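Local coordinates for protein carboxypeptidase A (Helicoverpa armigera, PDB 1JQG) that is a zinc-dependent carboxypeptidase in its pro-form, which once activated probably cleaves C-terminal amino acids from peptides in the insect mid-gut, at residues E93-A105 / S389-F401. Residues are numbered along the deposited sequence; the frame is centred on the assembly and turned at random.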
loop_
_atom_site.group_PDB
_atom_site.type_symbol
_atom_site.label_atom_id
_atom_site.label_comp_id
_atom_site.label_asym_id
_atom_site.label_seq_id
_atom_site.Cartn_x
_atom_site.Cartn_y
_atom_site.Cartn_z
ATOM N N GLU A 93 9.083 15.437 -16.071
ATOM C CA GLU A 93 9.320 14.651 -17.265
ATOM C C GLU A 93 8.964 13.189 -17.093
ATOM O O GLU A 93 8.465 12.544 -18.012
ATOM C CB GLU A 93 10.788 14.763 -17.672
ATOM C CG GLU A 93 11.231 16.165 -18.057
ATOM C CD GLU A 93 12.682 16.196 -18.484
ATOM O OE1 GLU A 93 13.488 16.974 -17.929
ATOM O OE2 GLU A 93 13.008 15.407 -19.409
ATOM N N GLN A 94 9.164 12.651 -15.906
ATOM C CA GLN A 94 8.838 11.271 -15.602
ATOM C C GLN A 94 7.328 11.096 -15.471
ATOM O O GLN A 94 6.761 10.081 -15.870
ATOM C CB GLN A 94 9.534 10.809 -14.322
ATOM C CG GLN A 94 11.036 10.720 -14.418
ATOM C CD GLN A 94 11.691 10.019 -13.256
ATOM O OE1 GLN A 94 11.218 9.992 -12.115
ATOM N NE2 GLN A 94 12.854 9.434 -13.595
ATOM N N LEU A 95 6.661 12.124 -14.965
ATOM C CA LEU A 95 5.221 12.077 -14.785
ATOM C C LEU A 95 4.524 12.106 -16.140
ATOM O O LEU A 95 3.549 11.395 -16.405
ATOM C CB LEU A 95 4.769 13.247 -13.917
ATOM C CG LEU A 95 5.256 13.236 -12.470
ATOM C CD1 LEU A 95 4.941 14.543 -11.731
ATOM C CD2 LEU A 95 4.718 12.019 -11.736
ATOM N N GLU A 96 5.007 12.947 -17.025
ATOM C CA GLU A 96 4.483 13.137 -18.357
ATOM C C GLU A 96 4.654 11.891 -19.223
ATOM O O GLU A 96 3.747 11.495 -19.959
ATOM C CB GLU A 96 5.209 14.312 -18.999
ATOM C CG GLU A 96 4.758 15.655 -18.429
ATOM C CD GLU A 96 5.468 16.820 -19.105
ATOM O OE1 GLU A 96 6.517 16.530 -19.728
ATOM O OE2 GLU A 96 4.942 17.943 -18.959
ATOM N N LEU A 97 5.738 11.158 -18.993
ATOM C CA LEU A 97 5.960 9.894 -19.695
ATOM C C LEU A 97 4.970 8.825 -19.233
ATOM O O LEU A 97 4.486 8.040 -20.063
ATOM C CB LEU A 97 7.412 9.428 -19.478
ATOM C CG LEU A 97 7.719 8.055 -20.088
ATOM C CD1 LEU A 97 7.671 8.193 -21.589
ATOM C CD2 LEU A 97 9.024 7.478 -19.560
ATOM N N GLU A 98 4.695 8.736 -17.935
ATOM C CA GLU A 98 3.770 7.759 -17.391
ATOM C C GLU A 98 2.391 7.978 -17.998
ATOM O O GLU A 98 1.816 7.004 -18.481
ATOM C CB GLU A 98 3.704 7.799 -15.868
ATOM C CG GLU A 98 2.801 6.707 -15.298
ATOM C CD GLU A 98 2.298 6.946 -13.890
ATOM O OE1 GLU A 98 1.872 8.066 -13.554
ATOM O OE2 GLU A 98 2.331 5.955 -13.102
ATOM N N ASP A 99 1.960 9.233 -18.050
ATOM C CA ASP A 99 0.705 9.614 -18.697
ATOM C C ASP A 99 0.662 9.134 -20.151
ATOM O O ASP A 99 -0.302 8.557 -20.642
ATOM C CB ASP A 99 0.485 11.125 -18.679
ATOM C CG ASP A 99 0.393 11.690 -17.291
ATOM O OD1 ASP A 99 0.255 10.939 -16.313
ATOM O OD2 ASP A 99 0.482 12.939 -17.241
ATOM N N GLN A 100 1.761 9.353 -20.854
ATOM C CA GLN A 100 1.906 8.936 -22.246
ATOM C C GLN A 100 1.826 7.436 -22.383
ATOM O O GLN A 100 1.079 6.925 -23.195
ATOM C CB GLN A 100 3.237 9.453 -22.791
ATOM C CG GLN A 100 3.439 9.251 -24.278
ATOM C CD GLN A 100 4.739 9.875 -24.758
ATOM O OE1 GLN A 100 5.540 9.143 -25.343
ATOM N NE2 GLN A 100 4.940 11.171 -24.529
ATOM N N LEU A 101 2.504 6.701 -21.522
ATOM C CA LEU A 101 2.529 5.248 -21.486
ATOM C C LEU A 101 1.239 4.585 -21.036
ATOM O O LEU A 101 0.837 3.562 -21.591
ATOM C CB LEU A 101 3.664 4.784 -20.576
ATOM C CG LEU A 101 4.907 4.225 -21.284
ATOM C CD1 LEU A 101 5.333 5.103 -22.450
ATOM C CD2 LEU A 101 6.032 4.089 -20.267
ATOM N N LEU A 102 0.538 5.217 -20.083
ATOM C CA LEU A 102 -0.742 4.723 -19.618
ATOM C C LEU A 102 -1.884 5.064 -20.575
ATOM O O LEU A 102 -2.784 4.265 -20.795
ATOM C CB LEU A 102 -0.962 5.303 -18.220
ATOM C CG LEU A 102 -0.036 4.728 -17.128
ATOM C CD1 LEU A 102 -0.527 5.146 -15.741
ATOM C CD2 LEU A 102 0.103 3.213 -17.197
ATOM N N ALA A 103 -1.794 6.200 -21.247
ATOM C CA ALA A 103 -2.777 6.666 -22.196
ATOM C C ALA A 103 -2.812 5.768 -23.418
ATOM O O ALA A 103 -3.880 5.413 -23.918
ATOM C CB ALA A 103 -2.533 8.121 -22.592
ATOM N N ALA A 104 -1.655 5.323 -23.870
ATOM C CA ALA A 104 -1.568 4.447 -25.026
ATOM C C ALA A 104 -2.055 3.043 -24.682
ATOM O O ALA A 104 -2.639 2.318 -25.485
ATOM C CB ALA A 104 -0.165 4.445 -25.598
ATOM N N ALA A 105 -1.836 2.628 -23.423
ATOM C CA ALA A 105 -2.270 1.300 -22.980
ATOM C C ALA A 105 -3.790 1.266 -22.860
ATOM O O ALA A 105 -4.458 0.255 -23.035
ATOM C CB ALA A 105 -1.609 0.904 -21.668
ATOM N N SER A 389 13.751 1.990 -18.918
ATOM C CA SER A 389 14.729 2.816 -19.604
ATOM C C SER A 389 14.863 4.172 -18.928
ATOM O O SER A 389 15.972 4.687 -18.801
ATOM C CB SER A 389 14.355 2.980 -21.083
ATOM O OG SER A 389 14.349 1.774 -21.802
ATOM N N VAL A 390 13.730 4.785 -18.578
ATOM C CA VAL A 390 13.730 6.108 -17.967
ATOM C C VAL A 390 13.820 6.105 -16.448
ATOM O O VAL A 390 14.843 6.533 -15.896
ATOM C CB VAL A 390 12.505 6.901 -18.440
ATOM C CG1 VAL A 390 12.348 8.268 -17.815
ATOM C CG2 VAL A 390 12.625 6.967 -19.965
ATOM N N TRP A 391 12.765 5.692 -15.749
ATOM C CA TRP A 391 12.787 5.723 -14.297
ATOM C C TRP A 391 13.357 4.462 -13.650
ATOM O O TRP A 391 13.418 3.365 -14.207
ATOM C CB TRP A 391 11.405 6.111 -13.779
ATOM C CG TRP A 391 10.320 5.123 -14.029
ATOM C CD1 TRP A 391 10.188 3.840 -13.540
ATOM C CD2 TRP A 391 9.165 5.370 -14.861
ATOM N NE1 TRP A 391 9.014 3.298 -14.036
ATOM C CE2 TRP A 391 8.374 4.209 -14.836
ATOM C CE3 TRP A 391 8.752 6.445 -15.643
ATOM C CZ2 TRP A 391 7.187 4.120 -15.535
ATOM C CZ3 TRP A 391 7.552 6.348 -16.307
ATOM C CH2 TRP A 391 6.775 5.210 -16.250
ATOM N N PHE A 392 13.770 4.606 -12.384
ATOM C CA PHE A 392 14.253 3.490 -11.586
ATOM C C PHE A 392 13.220 3.084 -10.548
ATOM O O PHE A 392 12.283 2.341 -10.839
ATOM C CB PHE A 392 15.580 3.868 -10.923
ATOM C CG PHE A 392 16.547 4.518 -11.879
ATOM C CD1 PHE A 392 16.951 5.829 -11.695
ATOM C CD2 PHE A 392 17.044 3.812 -12.972
ATOM C CE1 PHE A 392 17.832 6.426 -12.577
ATOM C CE2 PHE A 392 17.927 4.406 -13.857
ATOM C CZ PHE A 392 18.319 5.713 -13.656
ATOM N N ASP A 393 13.455 3.463 -9.304
ATOM C CA ASP A 393 12.583 3.092 -8.198
ATOM C C ASP A 393 11.624 4.261 -7.981
ATOM O O ASP A 393 12.091 5.402 -8.031
ATOM C CB ASP A 393 13.340 2.786 -6.913
ATOM C CG ASP A 393 14.379 1.694 -7.107
ATOM O OD1 ASP A 393 14.028 0.495 -7.158
ATOM O OD2 ASP A 393 15.581 2.059 -7.220
ATOM N N GLY A 394 10.331 3.985 -7.907
ATOM C CA GLY A 394 9.373 5.015 -7.579
ATOM C C GLY A 394 7.943 4.470 -7.550
ATOM O O GLY A 394 7.691 3.349 -7.160
ATOM N N PHE A 395 6.983 5.349 -7.830
ATOM C CA PHE A 395 5.590 4.980 -7.777
ATOM C C PHE A 395 4.958 4.882 -9.159
ATOM O O PHE A 395 3.861 4.400 -9.288
ATOM C CB PHE A 395 4.860 6.012 -6.907
ATOM C CG PHE A 395 5.315 5.992 -5.477
ATOM C CD1 PHE A 395 4.908 5.001 -4.589
ATOM C CD2 PHE A 395 6.145 7.027 -5.033
ATOM C CE1 PHE A 395 5.358 5.032 -3.293
ATOM C CE2 PHE A 395 6.609 7.039 -3.715
ATOM C CZ PHE A 395 6.219 6.031 -2.850
ATOM N N LEU A 396 5.667 5.365 -10.180
ATOM C CA LEU A 396 5.188 5.343 -11.566
ATOM C C LEU A 396 5.095 3.924 -12.113
ATOM O O LEU A 396 5.919 3.080 -11.829
ATOM C CB LEU A 396 6.113 6.166 -12.453
ATOM C CG LEU A 396 6.382 7.602 -11.988
ATOM C CD1 LEU A 396 7.253 8.284 -13.062
ATOM C CD2 LEU A 396 5.110 8.368 -11.699
ATOM N N VAL A 397 4.035 3.638 -12.829
ATOM C CA VAL A 397 3.716 2.327 -13.339
ATOM C C VAL A 397 3.972 2.213 -14.847
ATOM O O VAL A 397 3.563 3.015 -15.658
ATOM C CB VAL A 397 2.228 1.955 -13.099
ATOM C CG1 VAL A 397 2.005 0.531 -13.644
ATOM C CG2 VAL A 397 1.845 2.163 -11.644
ATOM N N ASP A 398 4.699 1.191 -15.257
ATOM C CA ASP A 398 4.914 0.790 -16.625
ATOM C C ASP A 398 3.887 -0.298 -16.937
ATOM O O ASP A 398 3.884 -1.361 -16.279
ATOM C CB ASP A 398 6.327 0.237 -16.777
ATOM C CG ASP A 398 6.742 0.060 -18.225
ATOM O OD1 ASP A 398 5.912 -0.356 -19.071
ATOM O OD2 ASP A 398 7.917 0.322 -18.547
ATOM N N PRO A 399 3.022 -0.081 -17.926
ATOM C CA PRO A 399 1.966 -1.005 -18.324
ATOM C C PRO A 399 2.405 -2.417 -18.638
ATOM O O PRO A 399 1.578 -3.303 -18.631
ATOM C CB PRO A 399 1.323 -0.276 -19.518
ATOM C CG PRO A 399 2.392 0.586 -20.078
ATOM C CD PRO A 399 3.060 1.108 -18.814
ATOM N N ASP A 400 3.688 -2.718 -18.777
ATOM C CA ASP A 400 4.233 -4.029 -19.043
ATOM C C ASP A 400 4.379 -4.849 -17.779
ATOM O O ASP A 400 4.423 -6.080 -17.852
ATOM C CB ASP A 400 5.604 -3.934 -19.725
ATOM C CG ASP A 400 5.553 -3.439 -21.153
ATOM O OD1 ASP A 400 4.483 -3.366 -21.817
ATOM O OD2 ASP A 400 6.676 -3.109 -21.622
ATOM N N PHE A 401 4.364 -4.210 -16.626
ATOM C CA PHE A 401 4.513 -4.906 -15.337
ATOM C C PHE A 401 3.176 -5.138 -14.663
ATOM O O PHE A 401 3.088 -5.819 -13.645
ATOM C CB PHE A 401 5.473 -4.117 -14.452
ATOM C CG PHE A 401 5.819 -4.743 -13.140
ATOM C CD1 PHE A 401 5.526 -4.134 -11.922
ATOM C CD2 PHE A 401 6.489 -5.959 -13.126
ATOM C CE1 PHE A 401 5.884 -4.727 -10.726
ATOM C CE2 PHE A 401 6.834 -6.542 -11.915
ATOM C CZ PHE A 401 6.535 -5.943 -10.714
#
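Residues 93-105, on helix 92-108, lie along the irregular loop 389-401, with the CA atoms of Glu98 and Leu396, and of Leu102 and Pro399, 6.5 Å apart. Glu98, its CG held anti to the main-chain N (chi1 -176°) and its chain stretched out, reaches the loop. Its OE2 accepts a nearly straight bond from Val397 N (2.9 Å), on the anti side and 21° out of the carboxylate plane. Leu396 stands beside this carboxylate: CD1 packs on Gln94 CB at 3.6 Å, CD2 meets Leu95 CD2, and CB lies over the centre of one face of the Trp391 ring. The benzo end of that indole meets Leu97 CD2 at CZ3 (3.7 Å) and Glu98 CB at CH2. Leu97 CD2 also meets the Val390 methyls tip to tip, while the Gln94 amide, steeply inclined to the indole plane, brings NE2 to Trp391 CB. Farther along, Pro399, second residue of a type I turn, packs against Leu101, Leu102 and Ala105. The helix, consistent with the connecting segment of procarboxypeptidases, packs on an enzyme loop whose Phe395 side chain lies about 6 Å from the zinc. Arg232, salt-bridged to Glu98 OE1, probably stabilises the negative charge of the carboxylate that accepts the Val397 N-H.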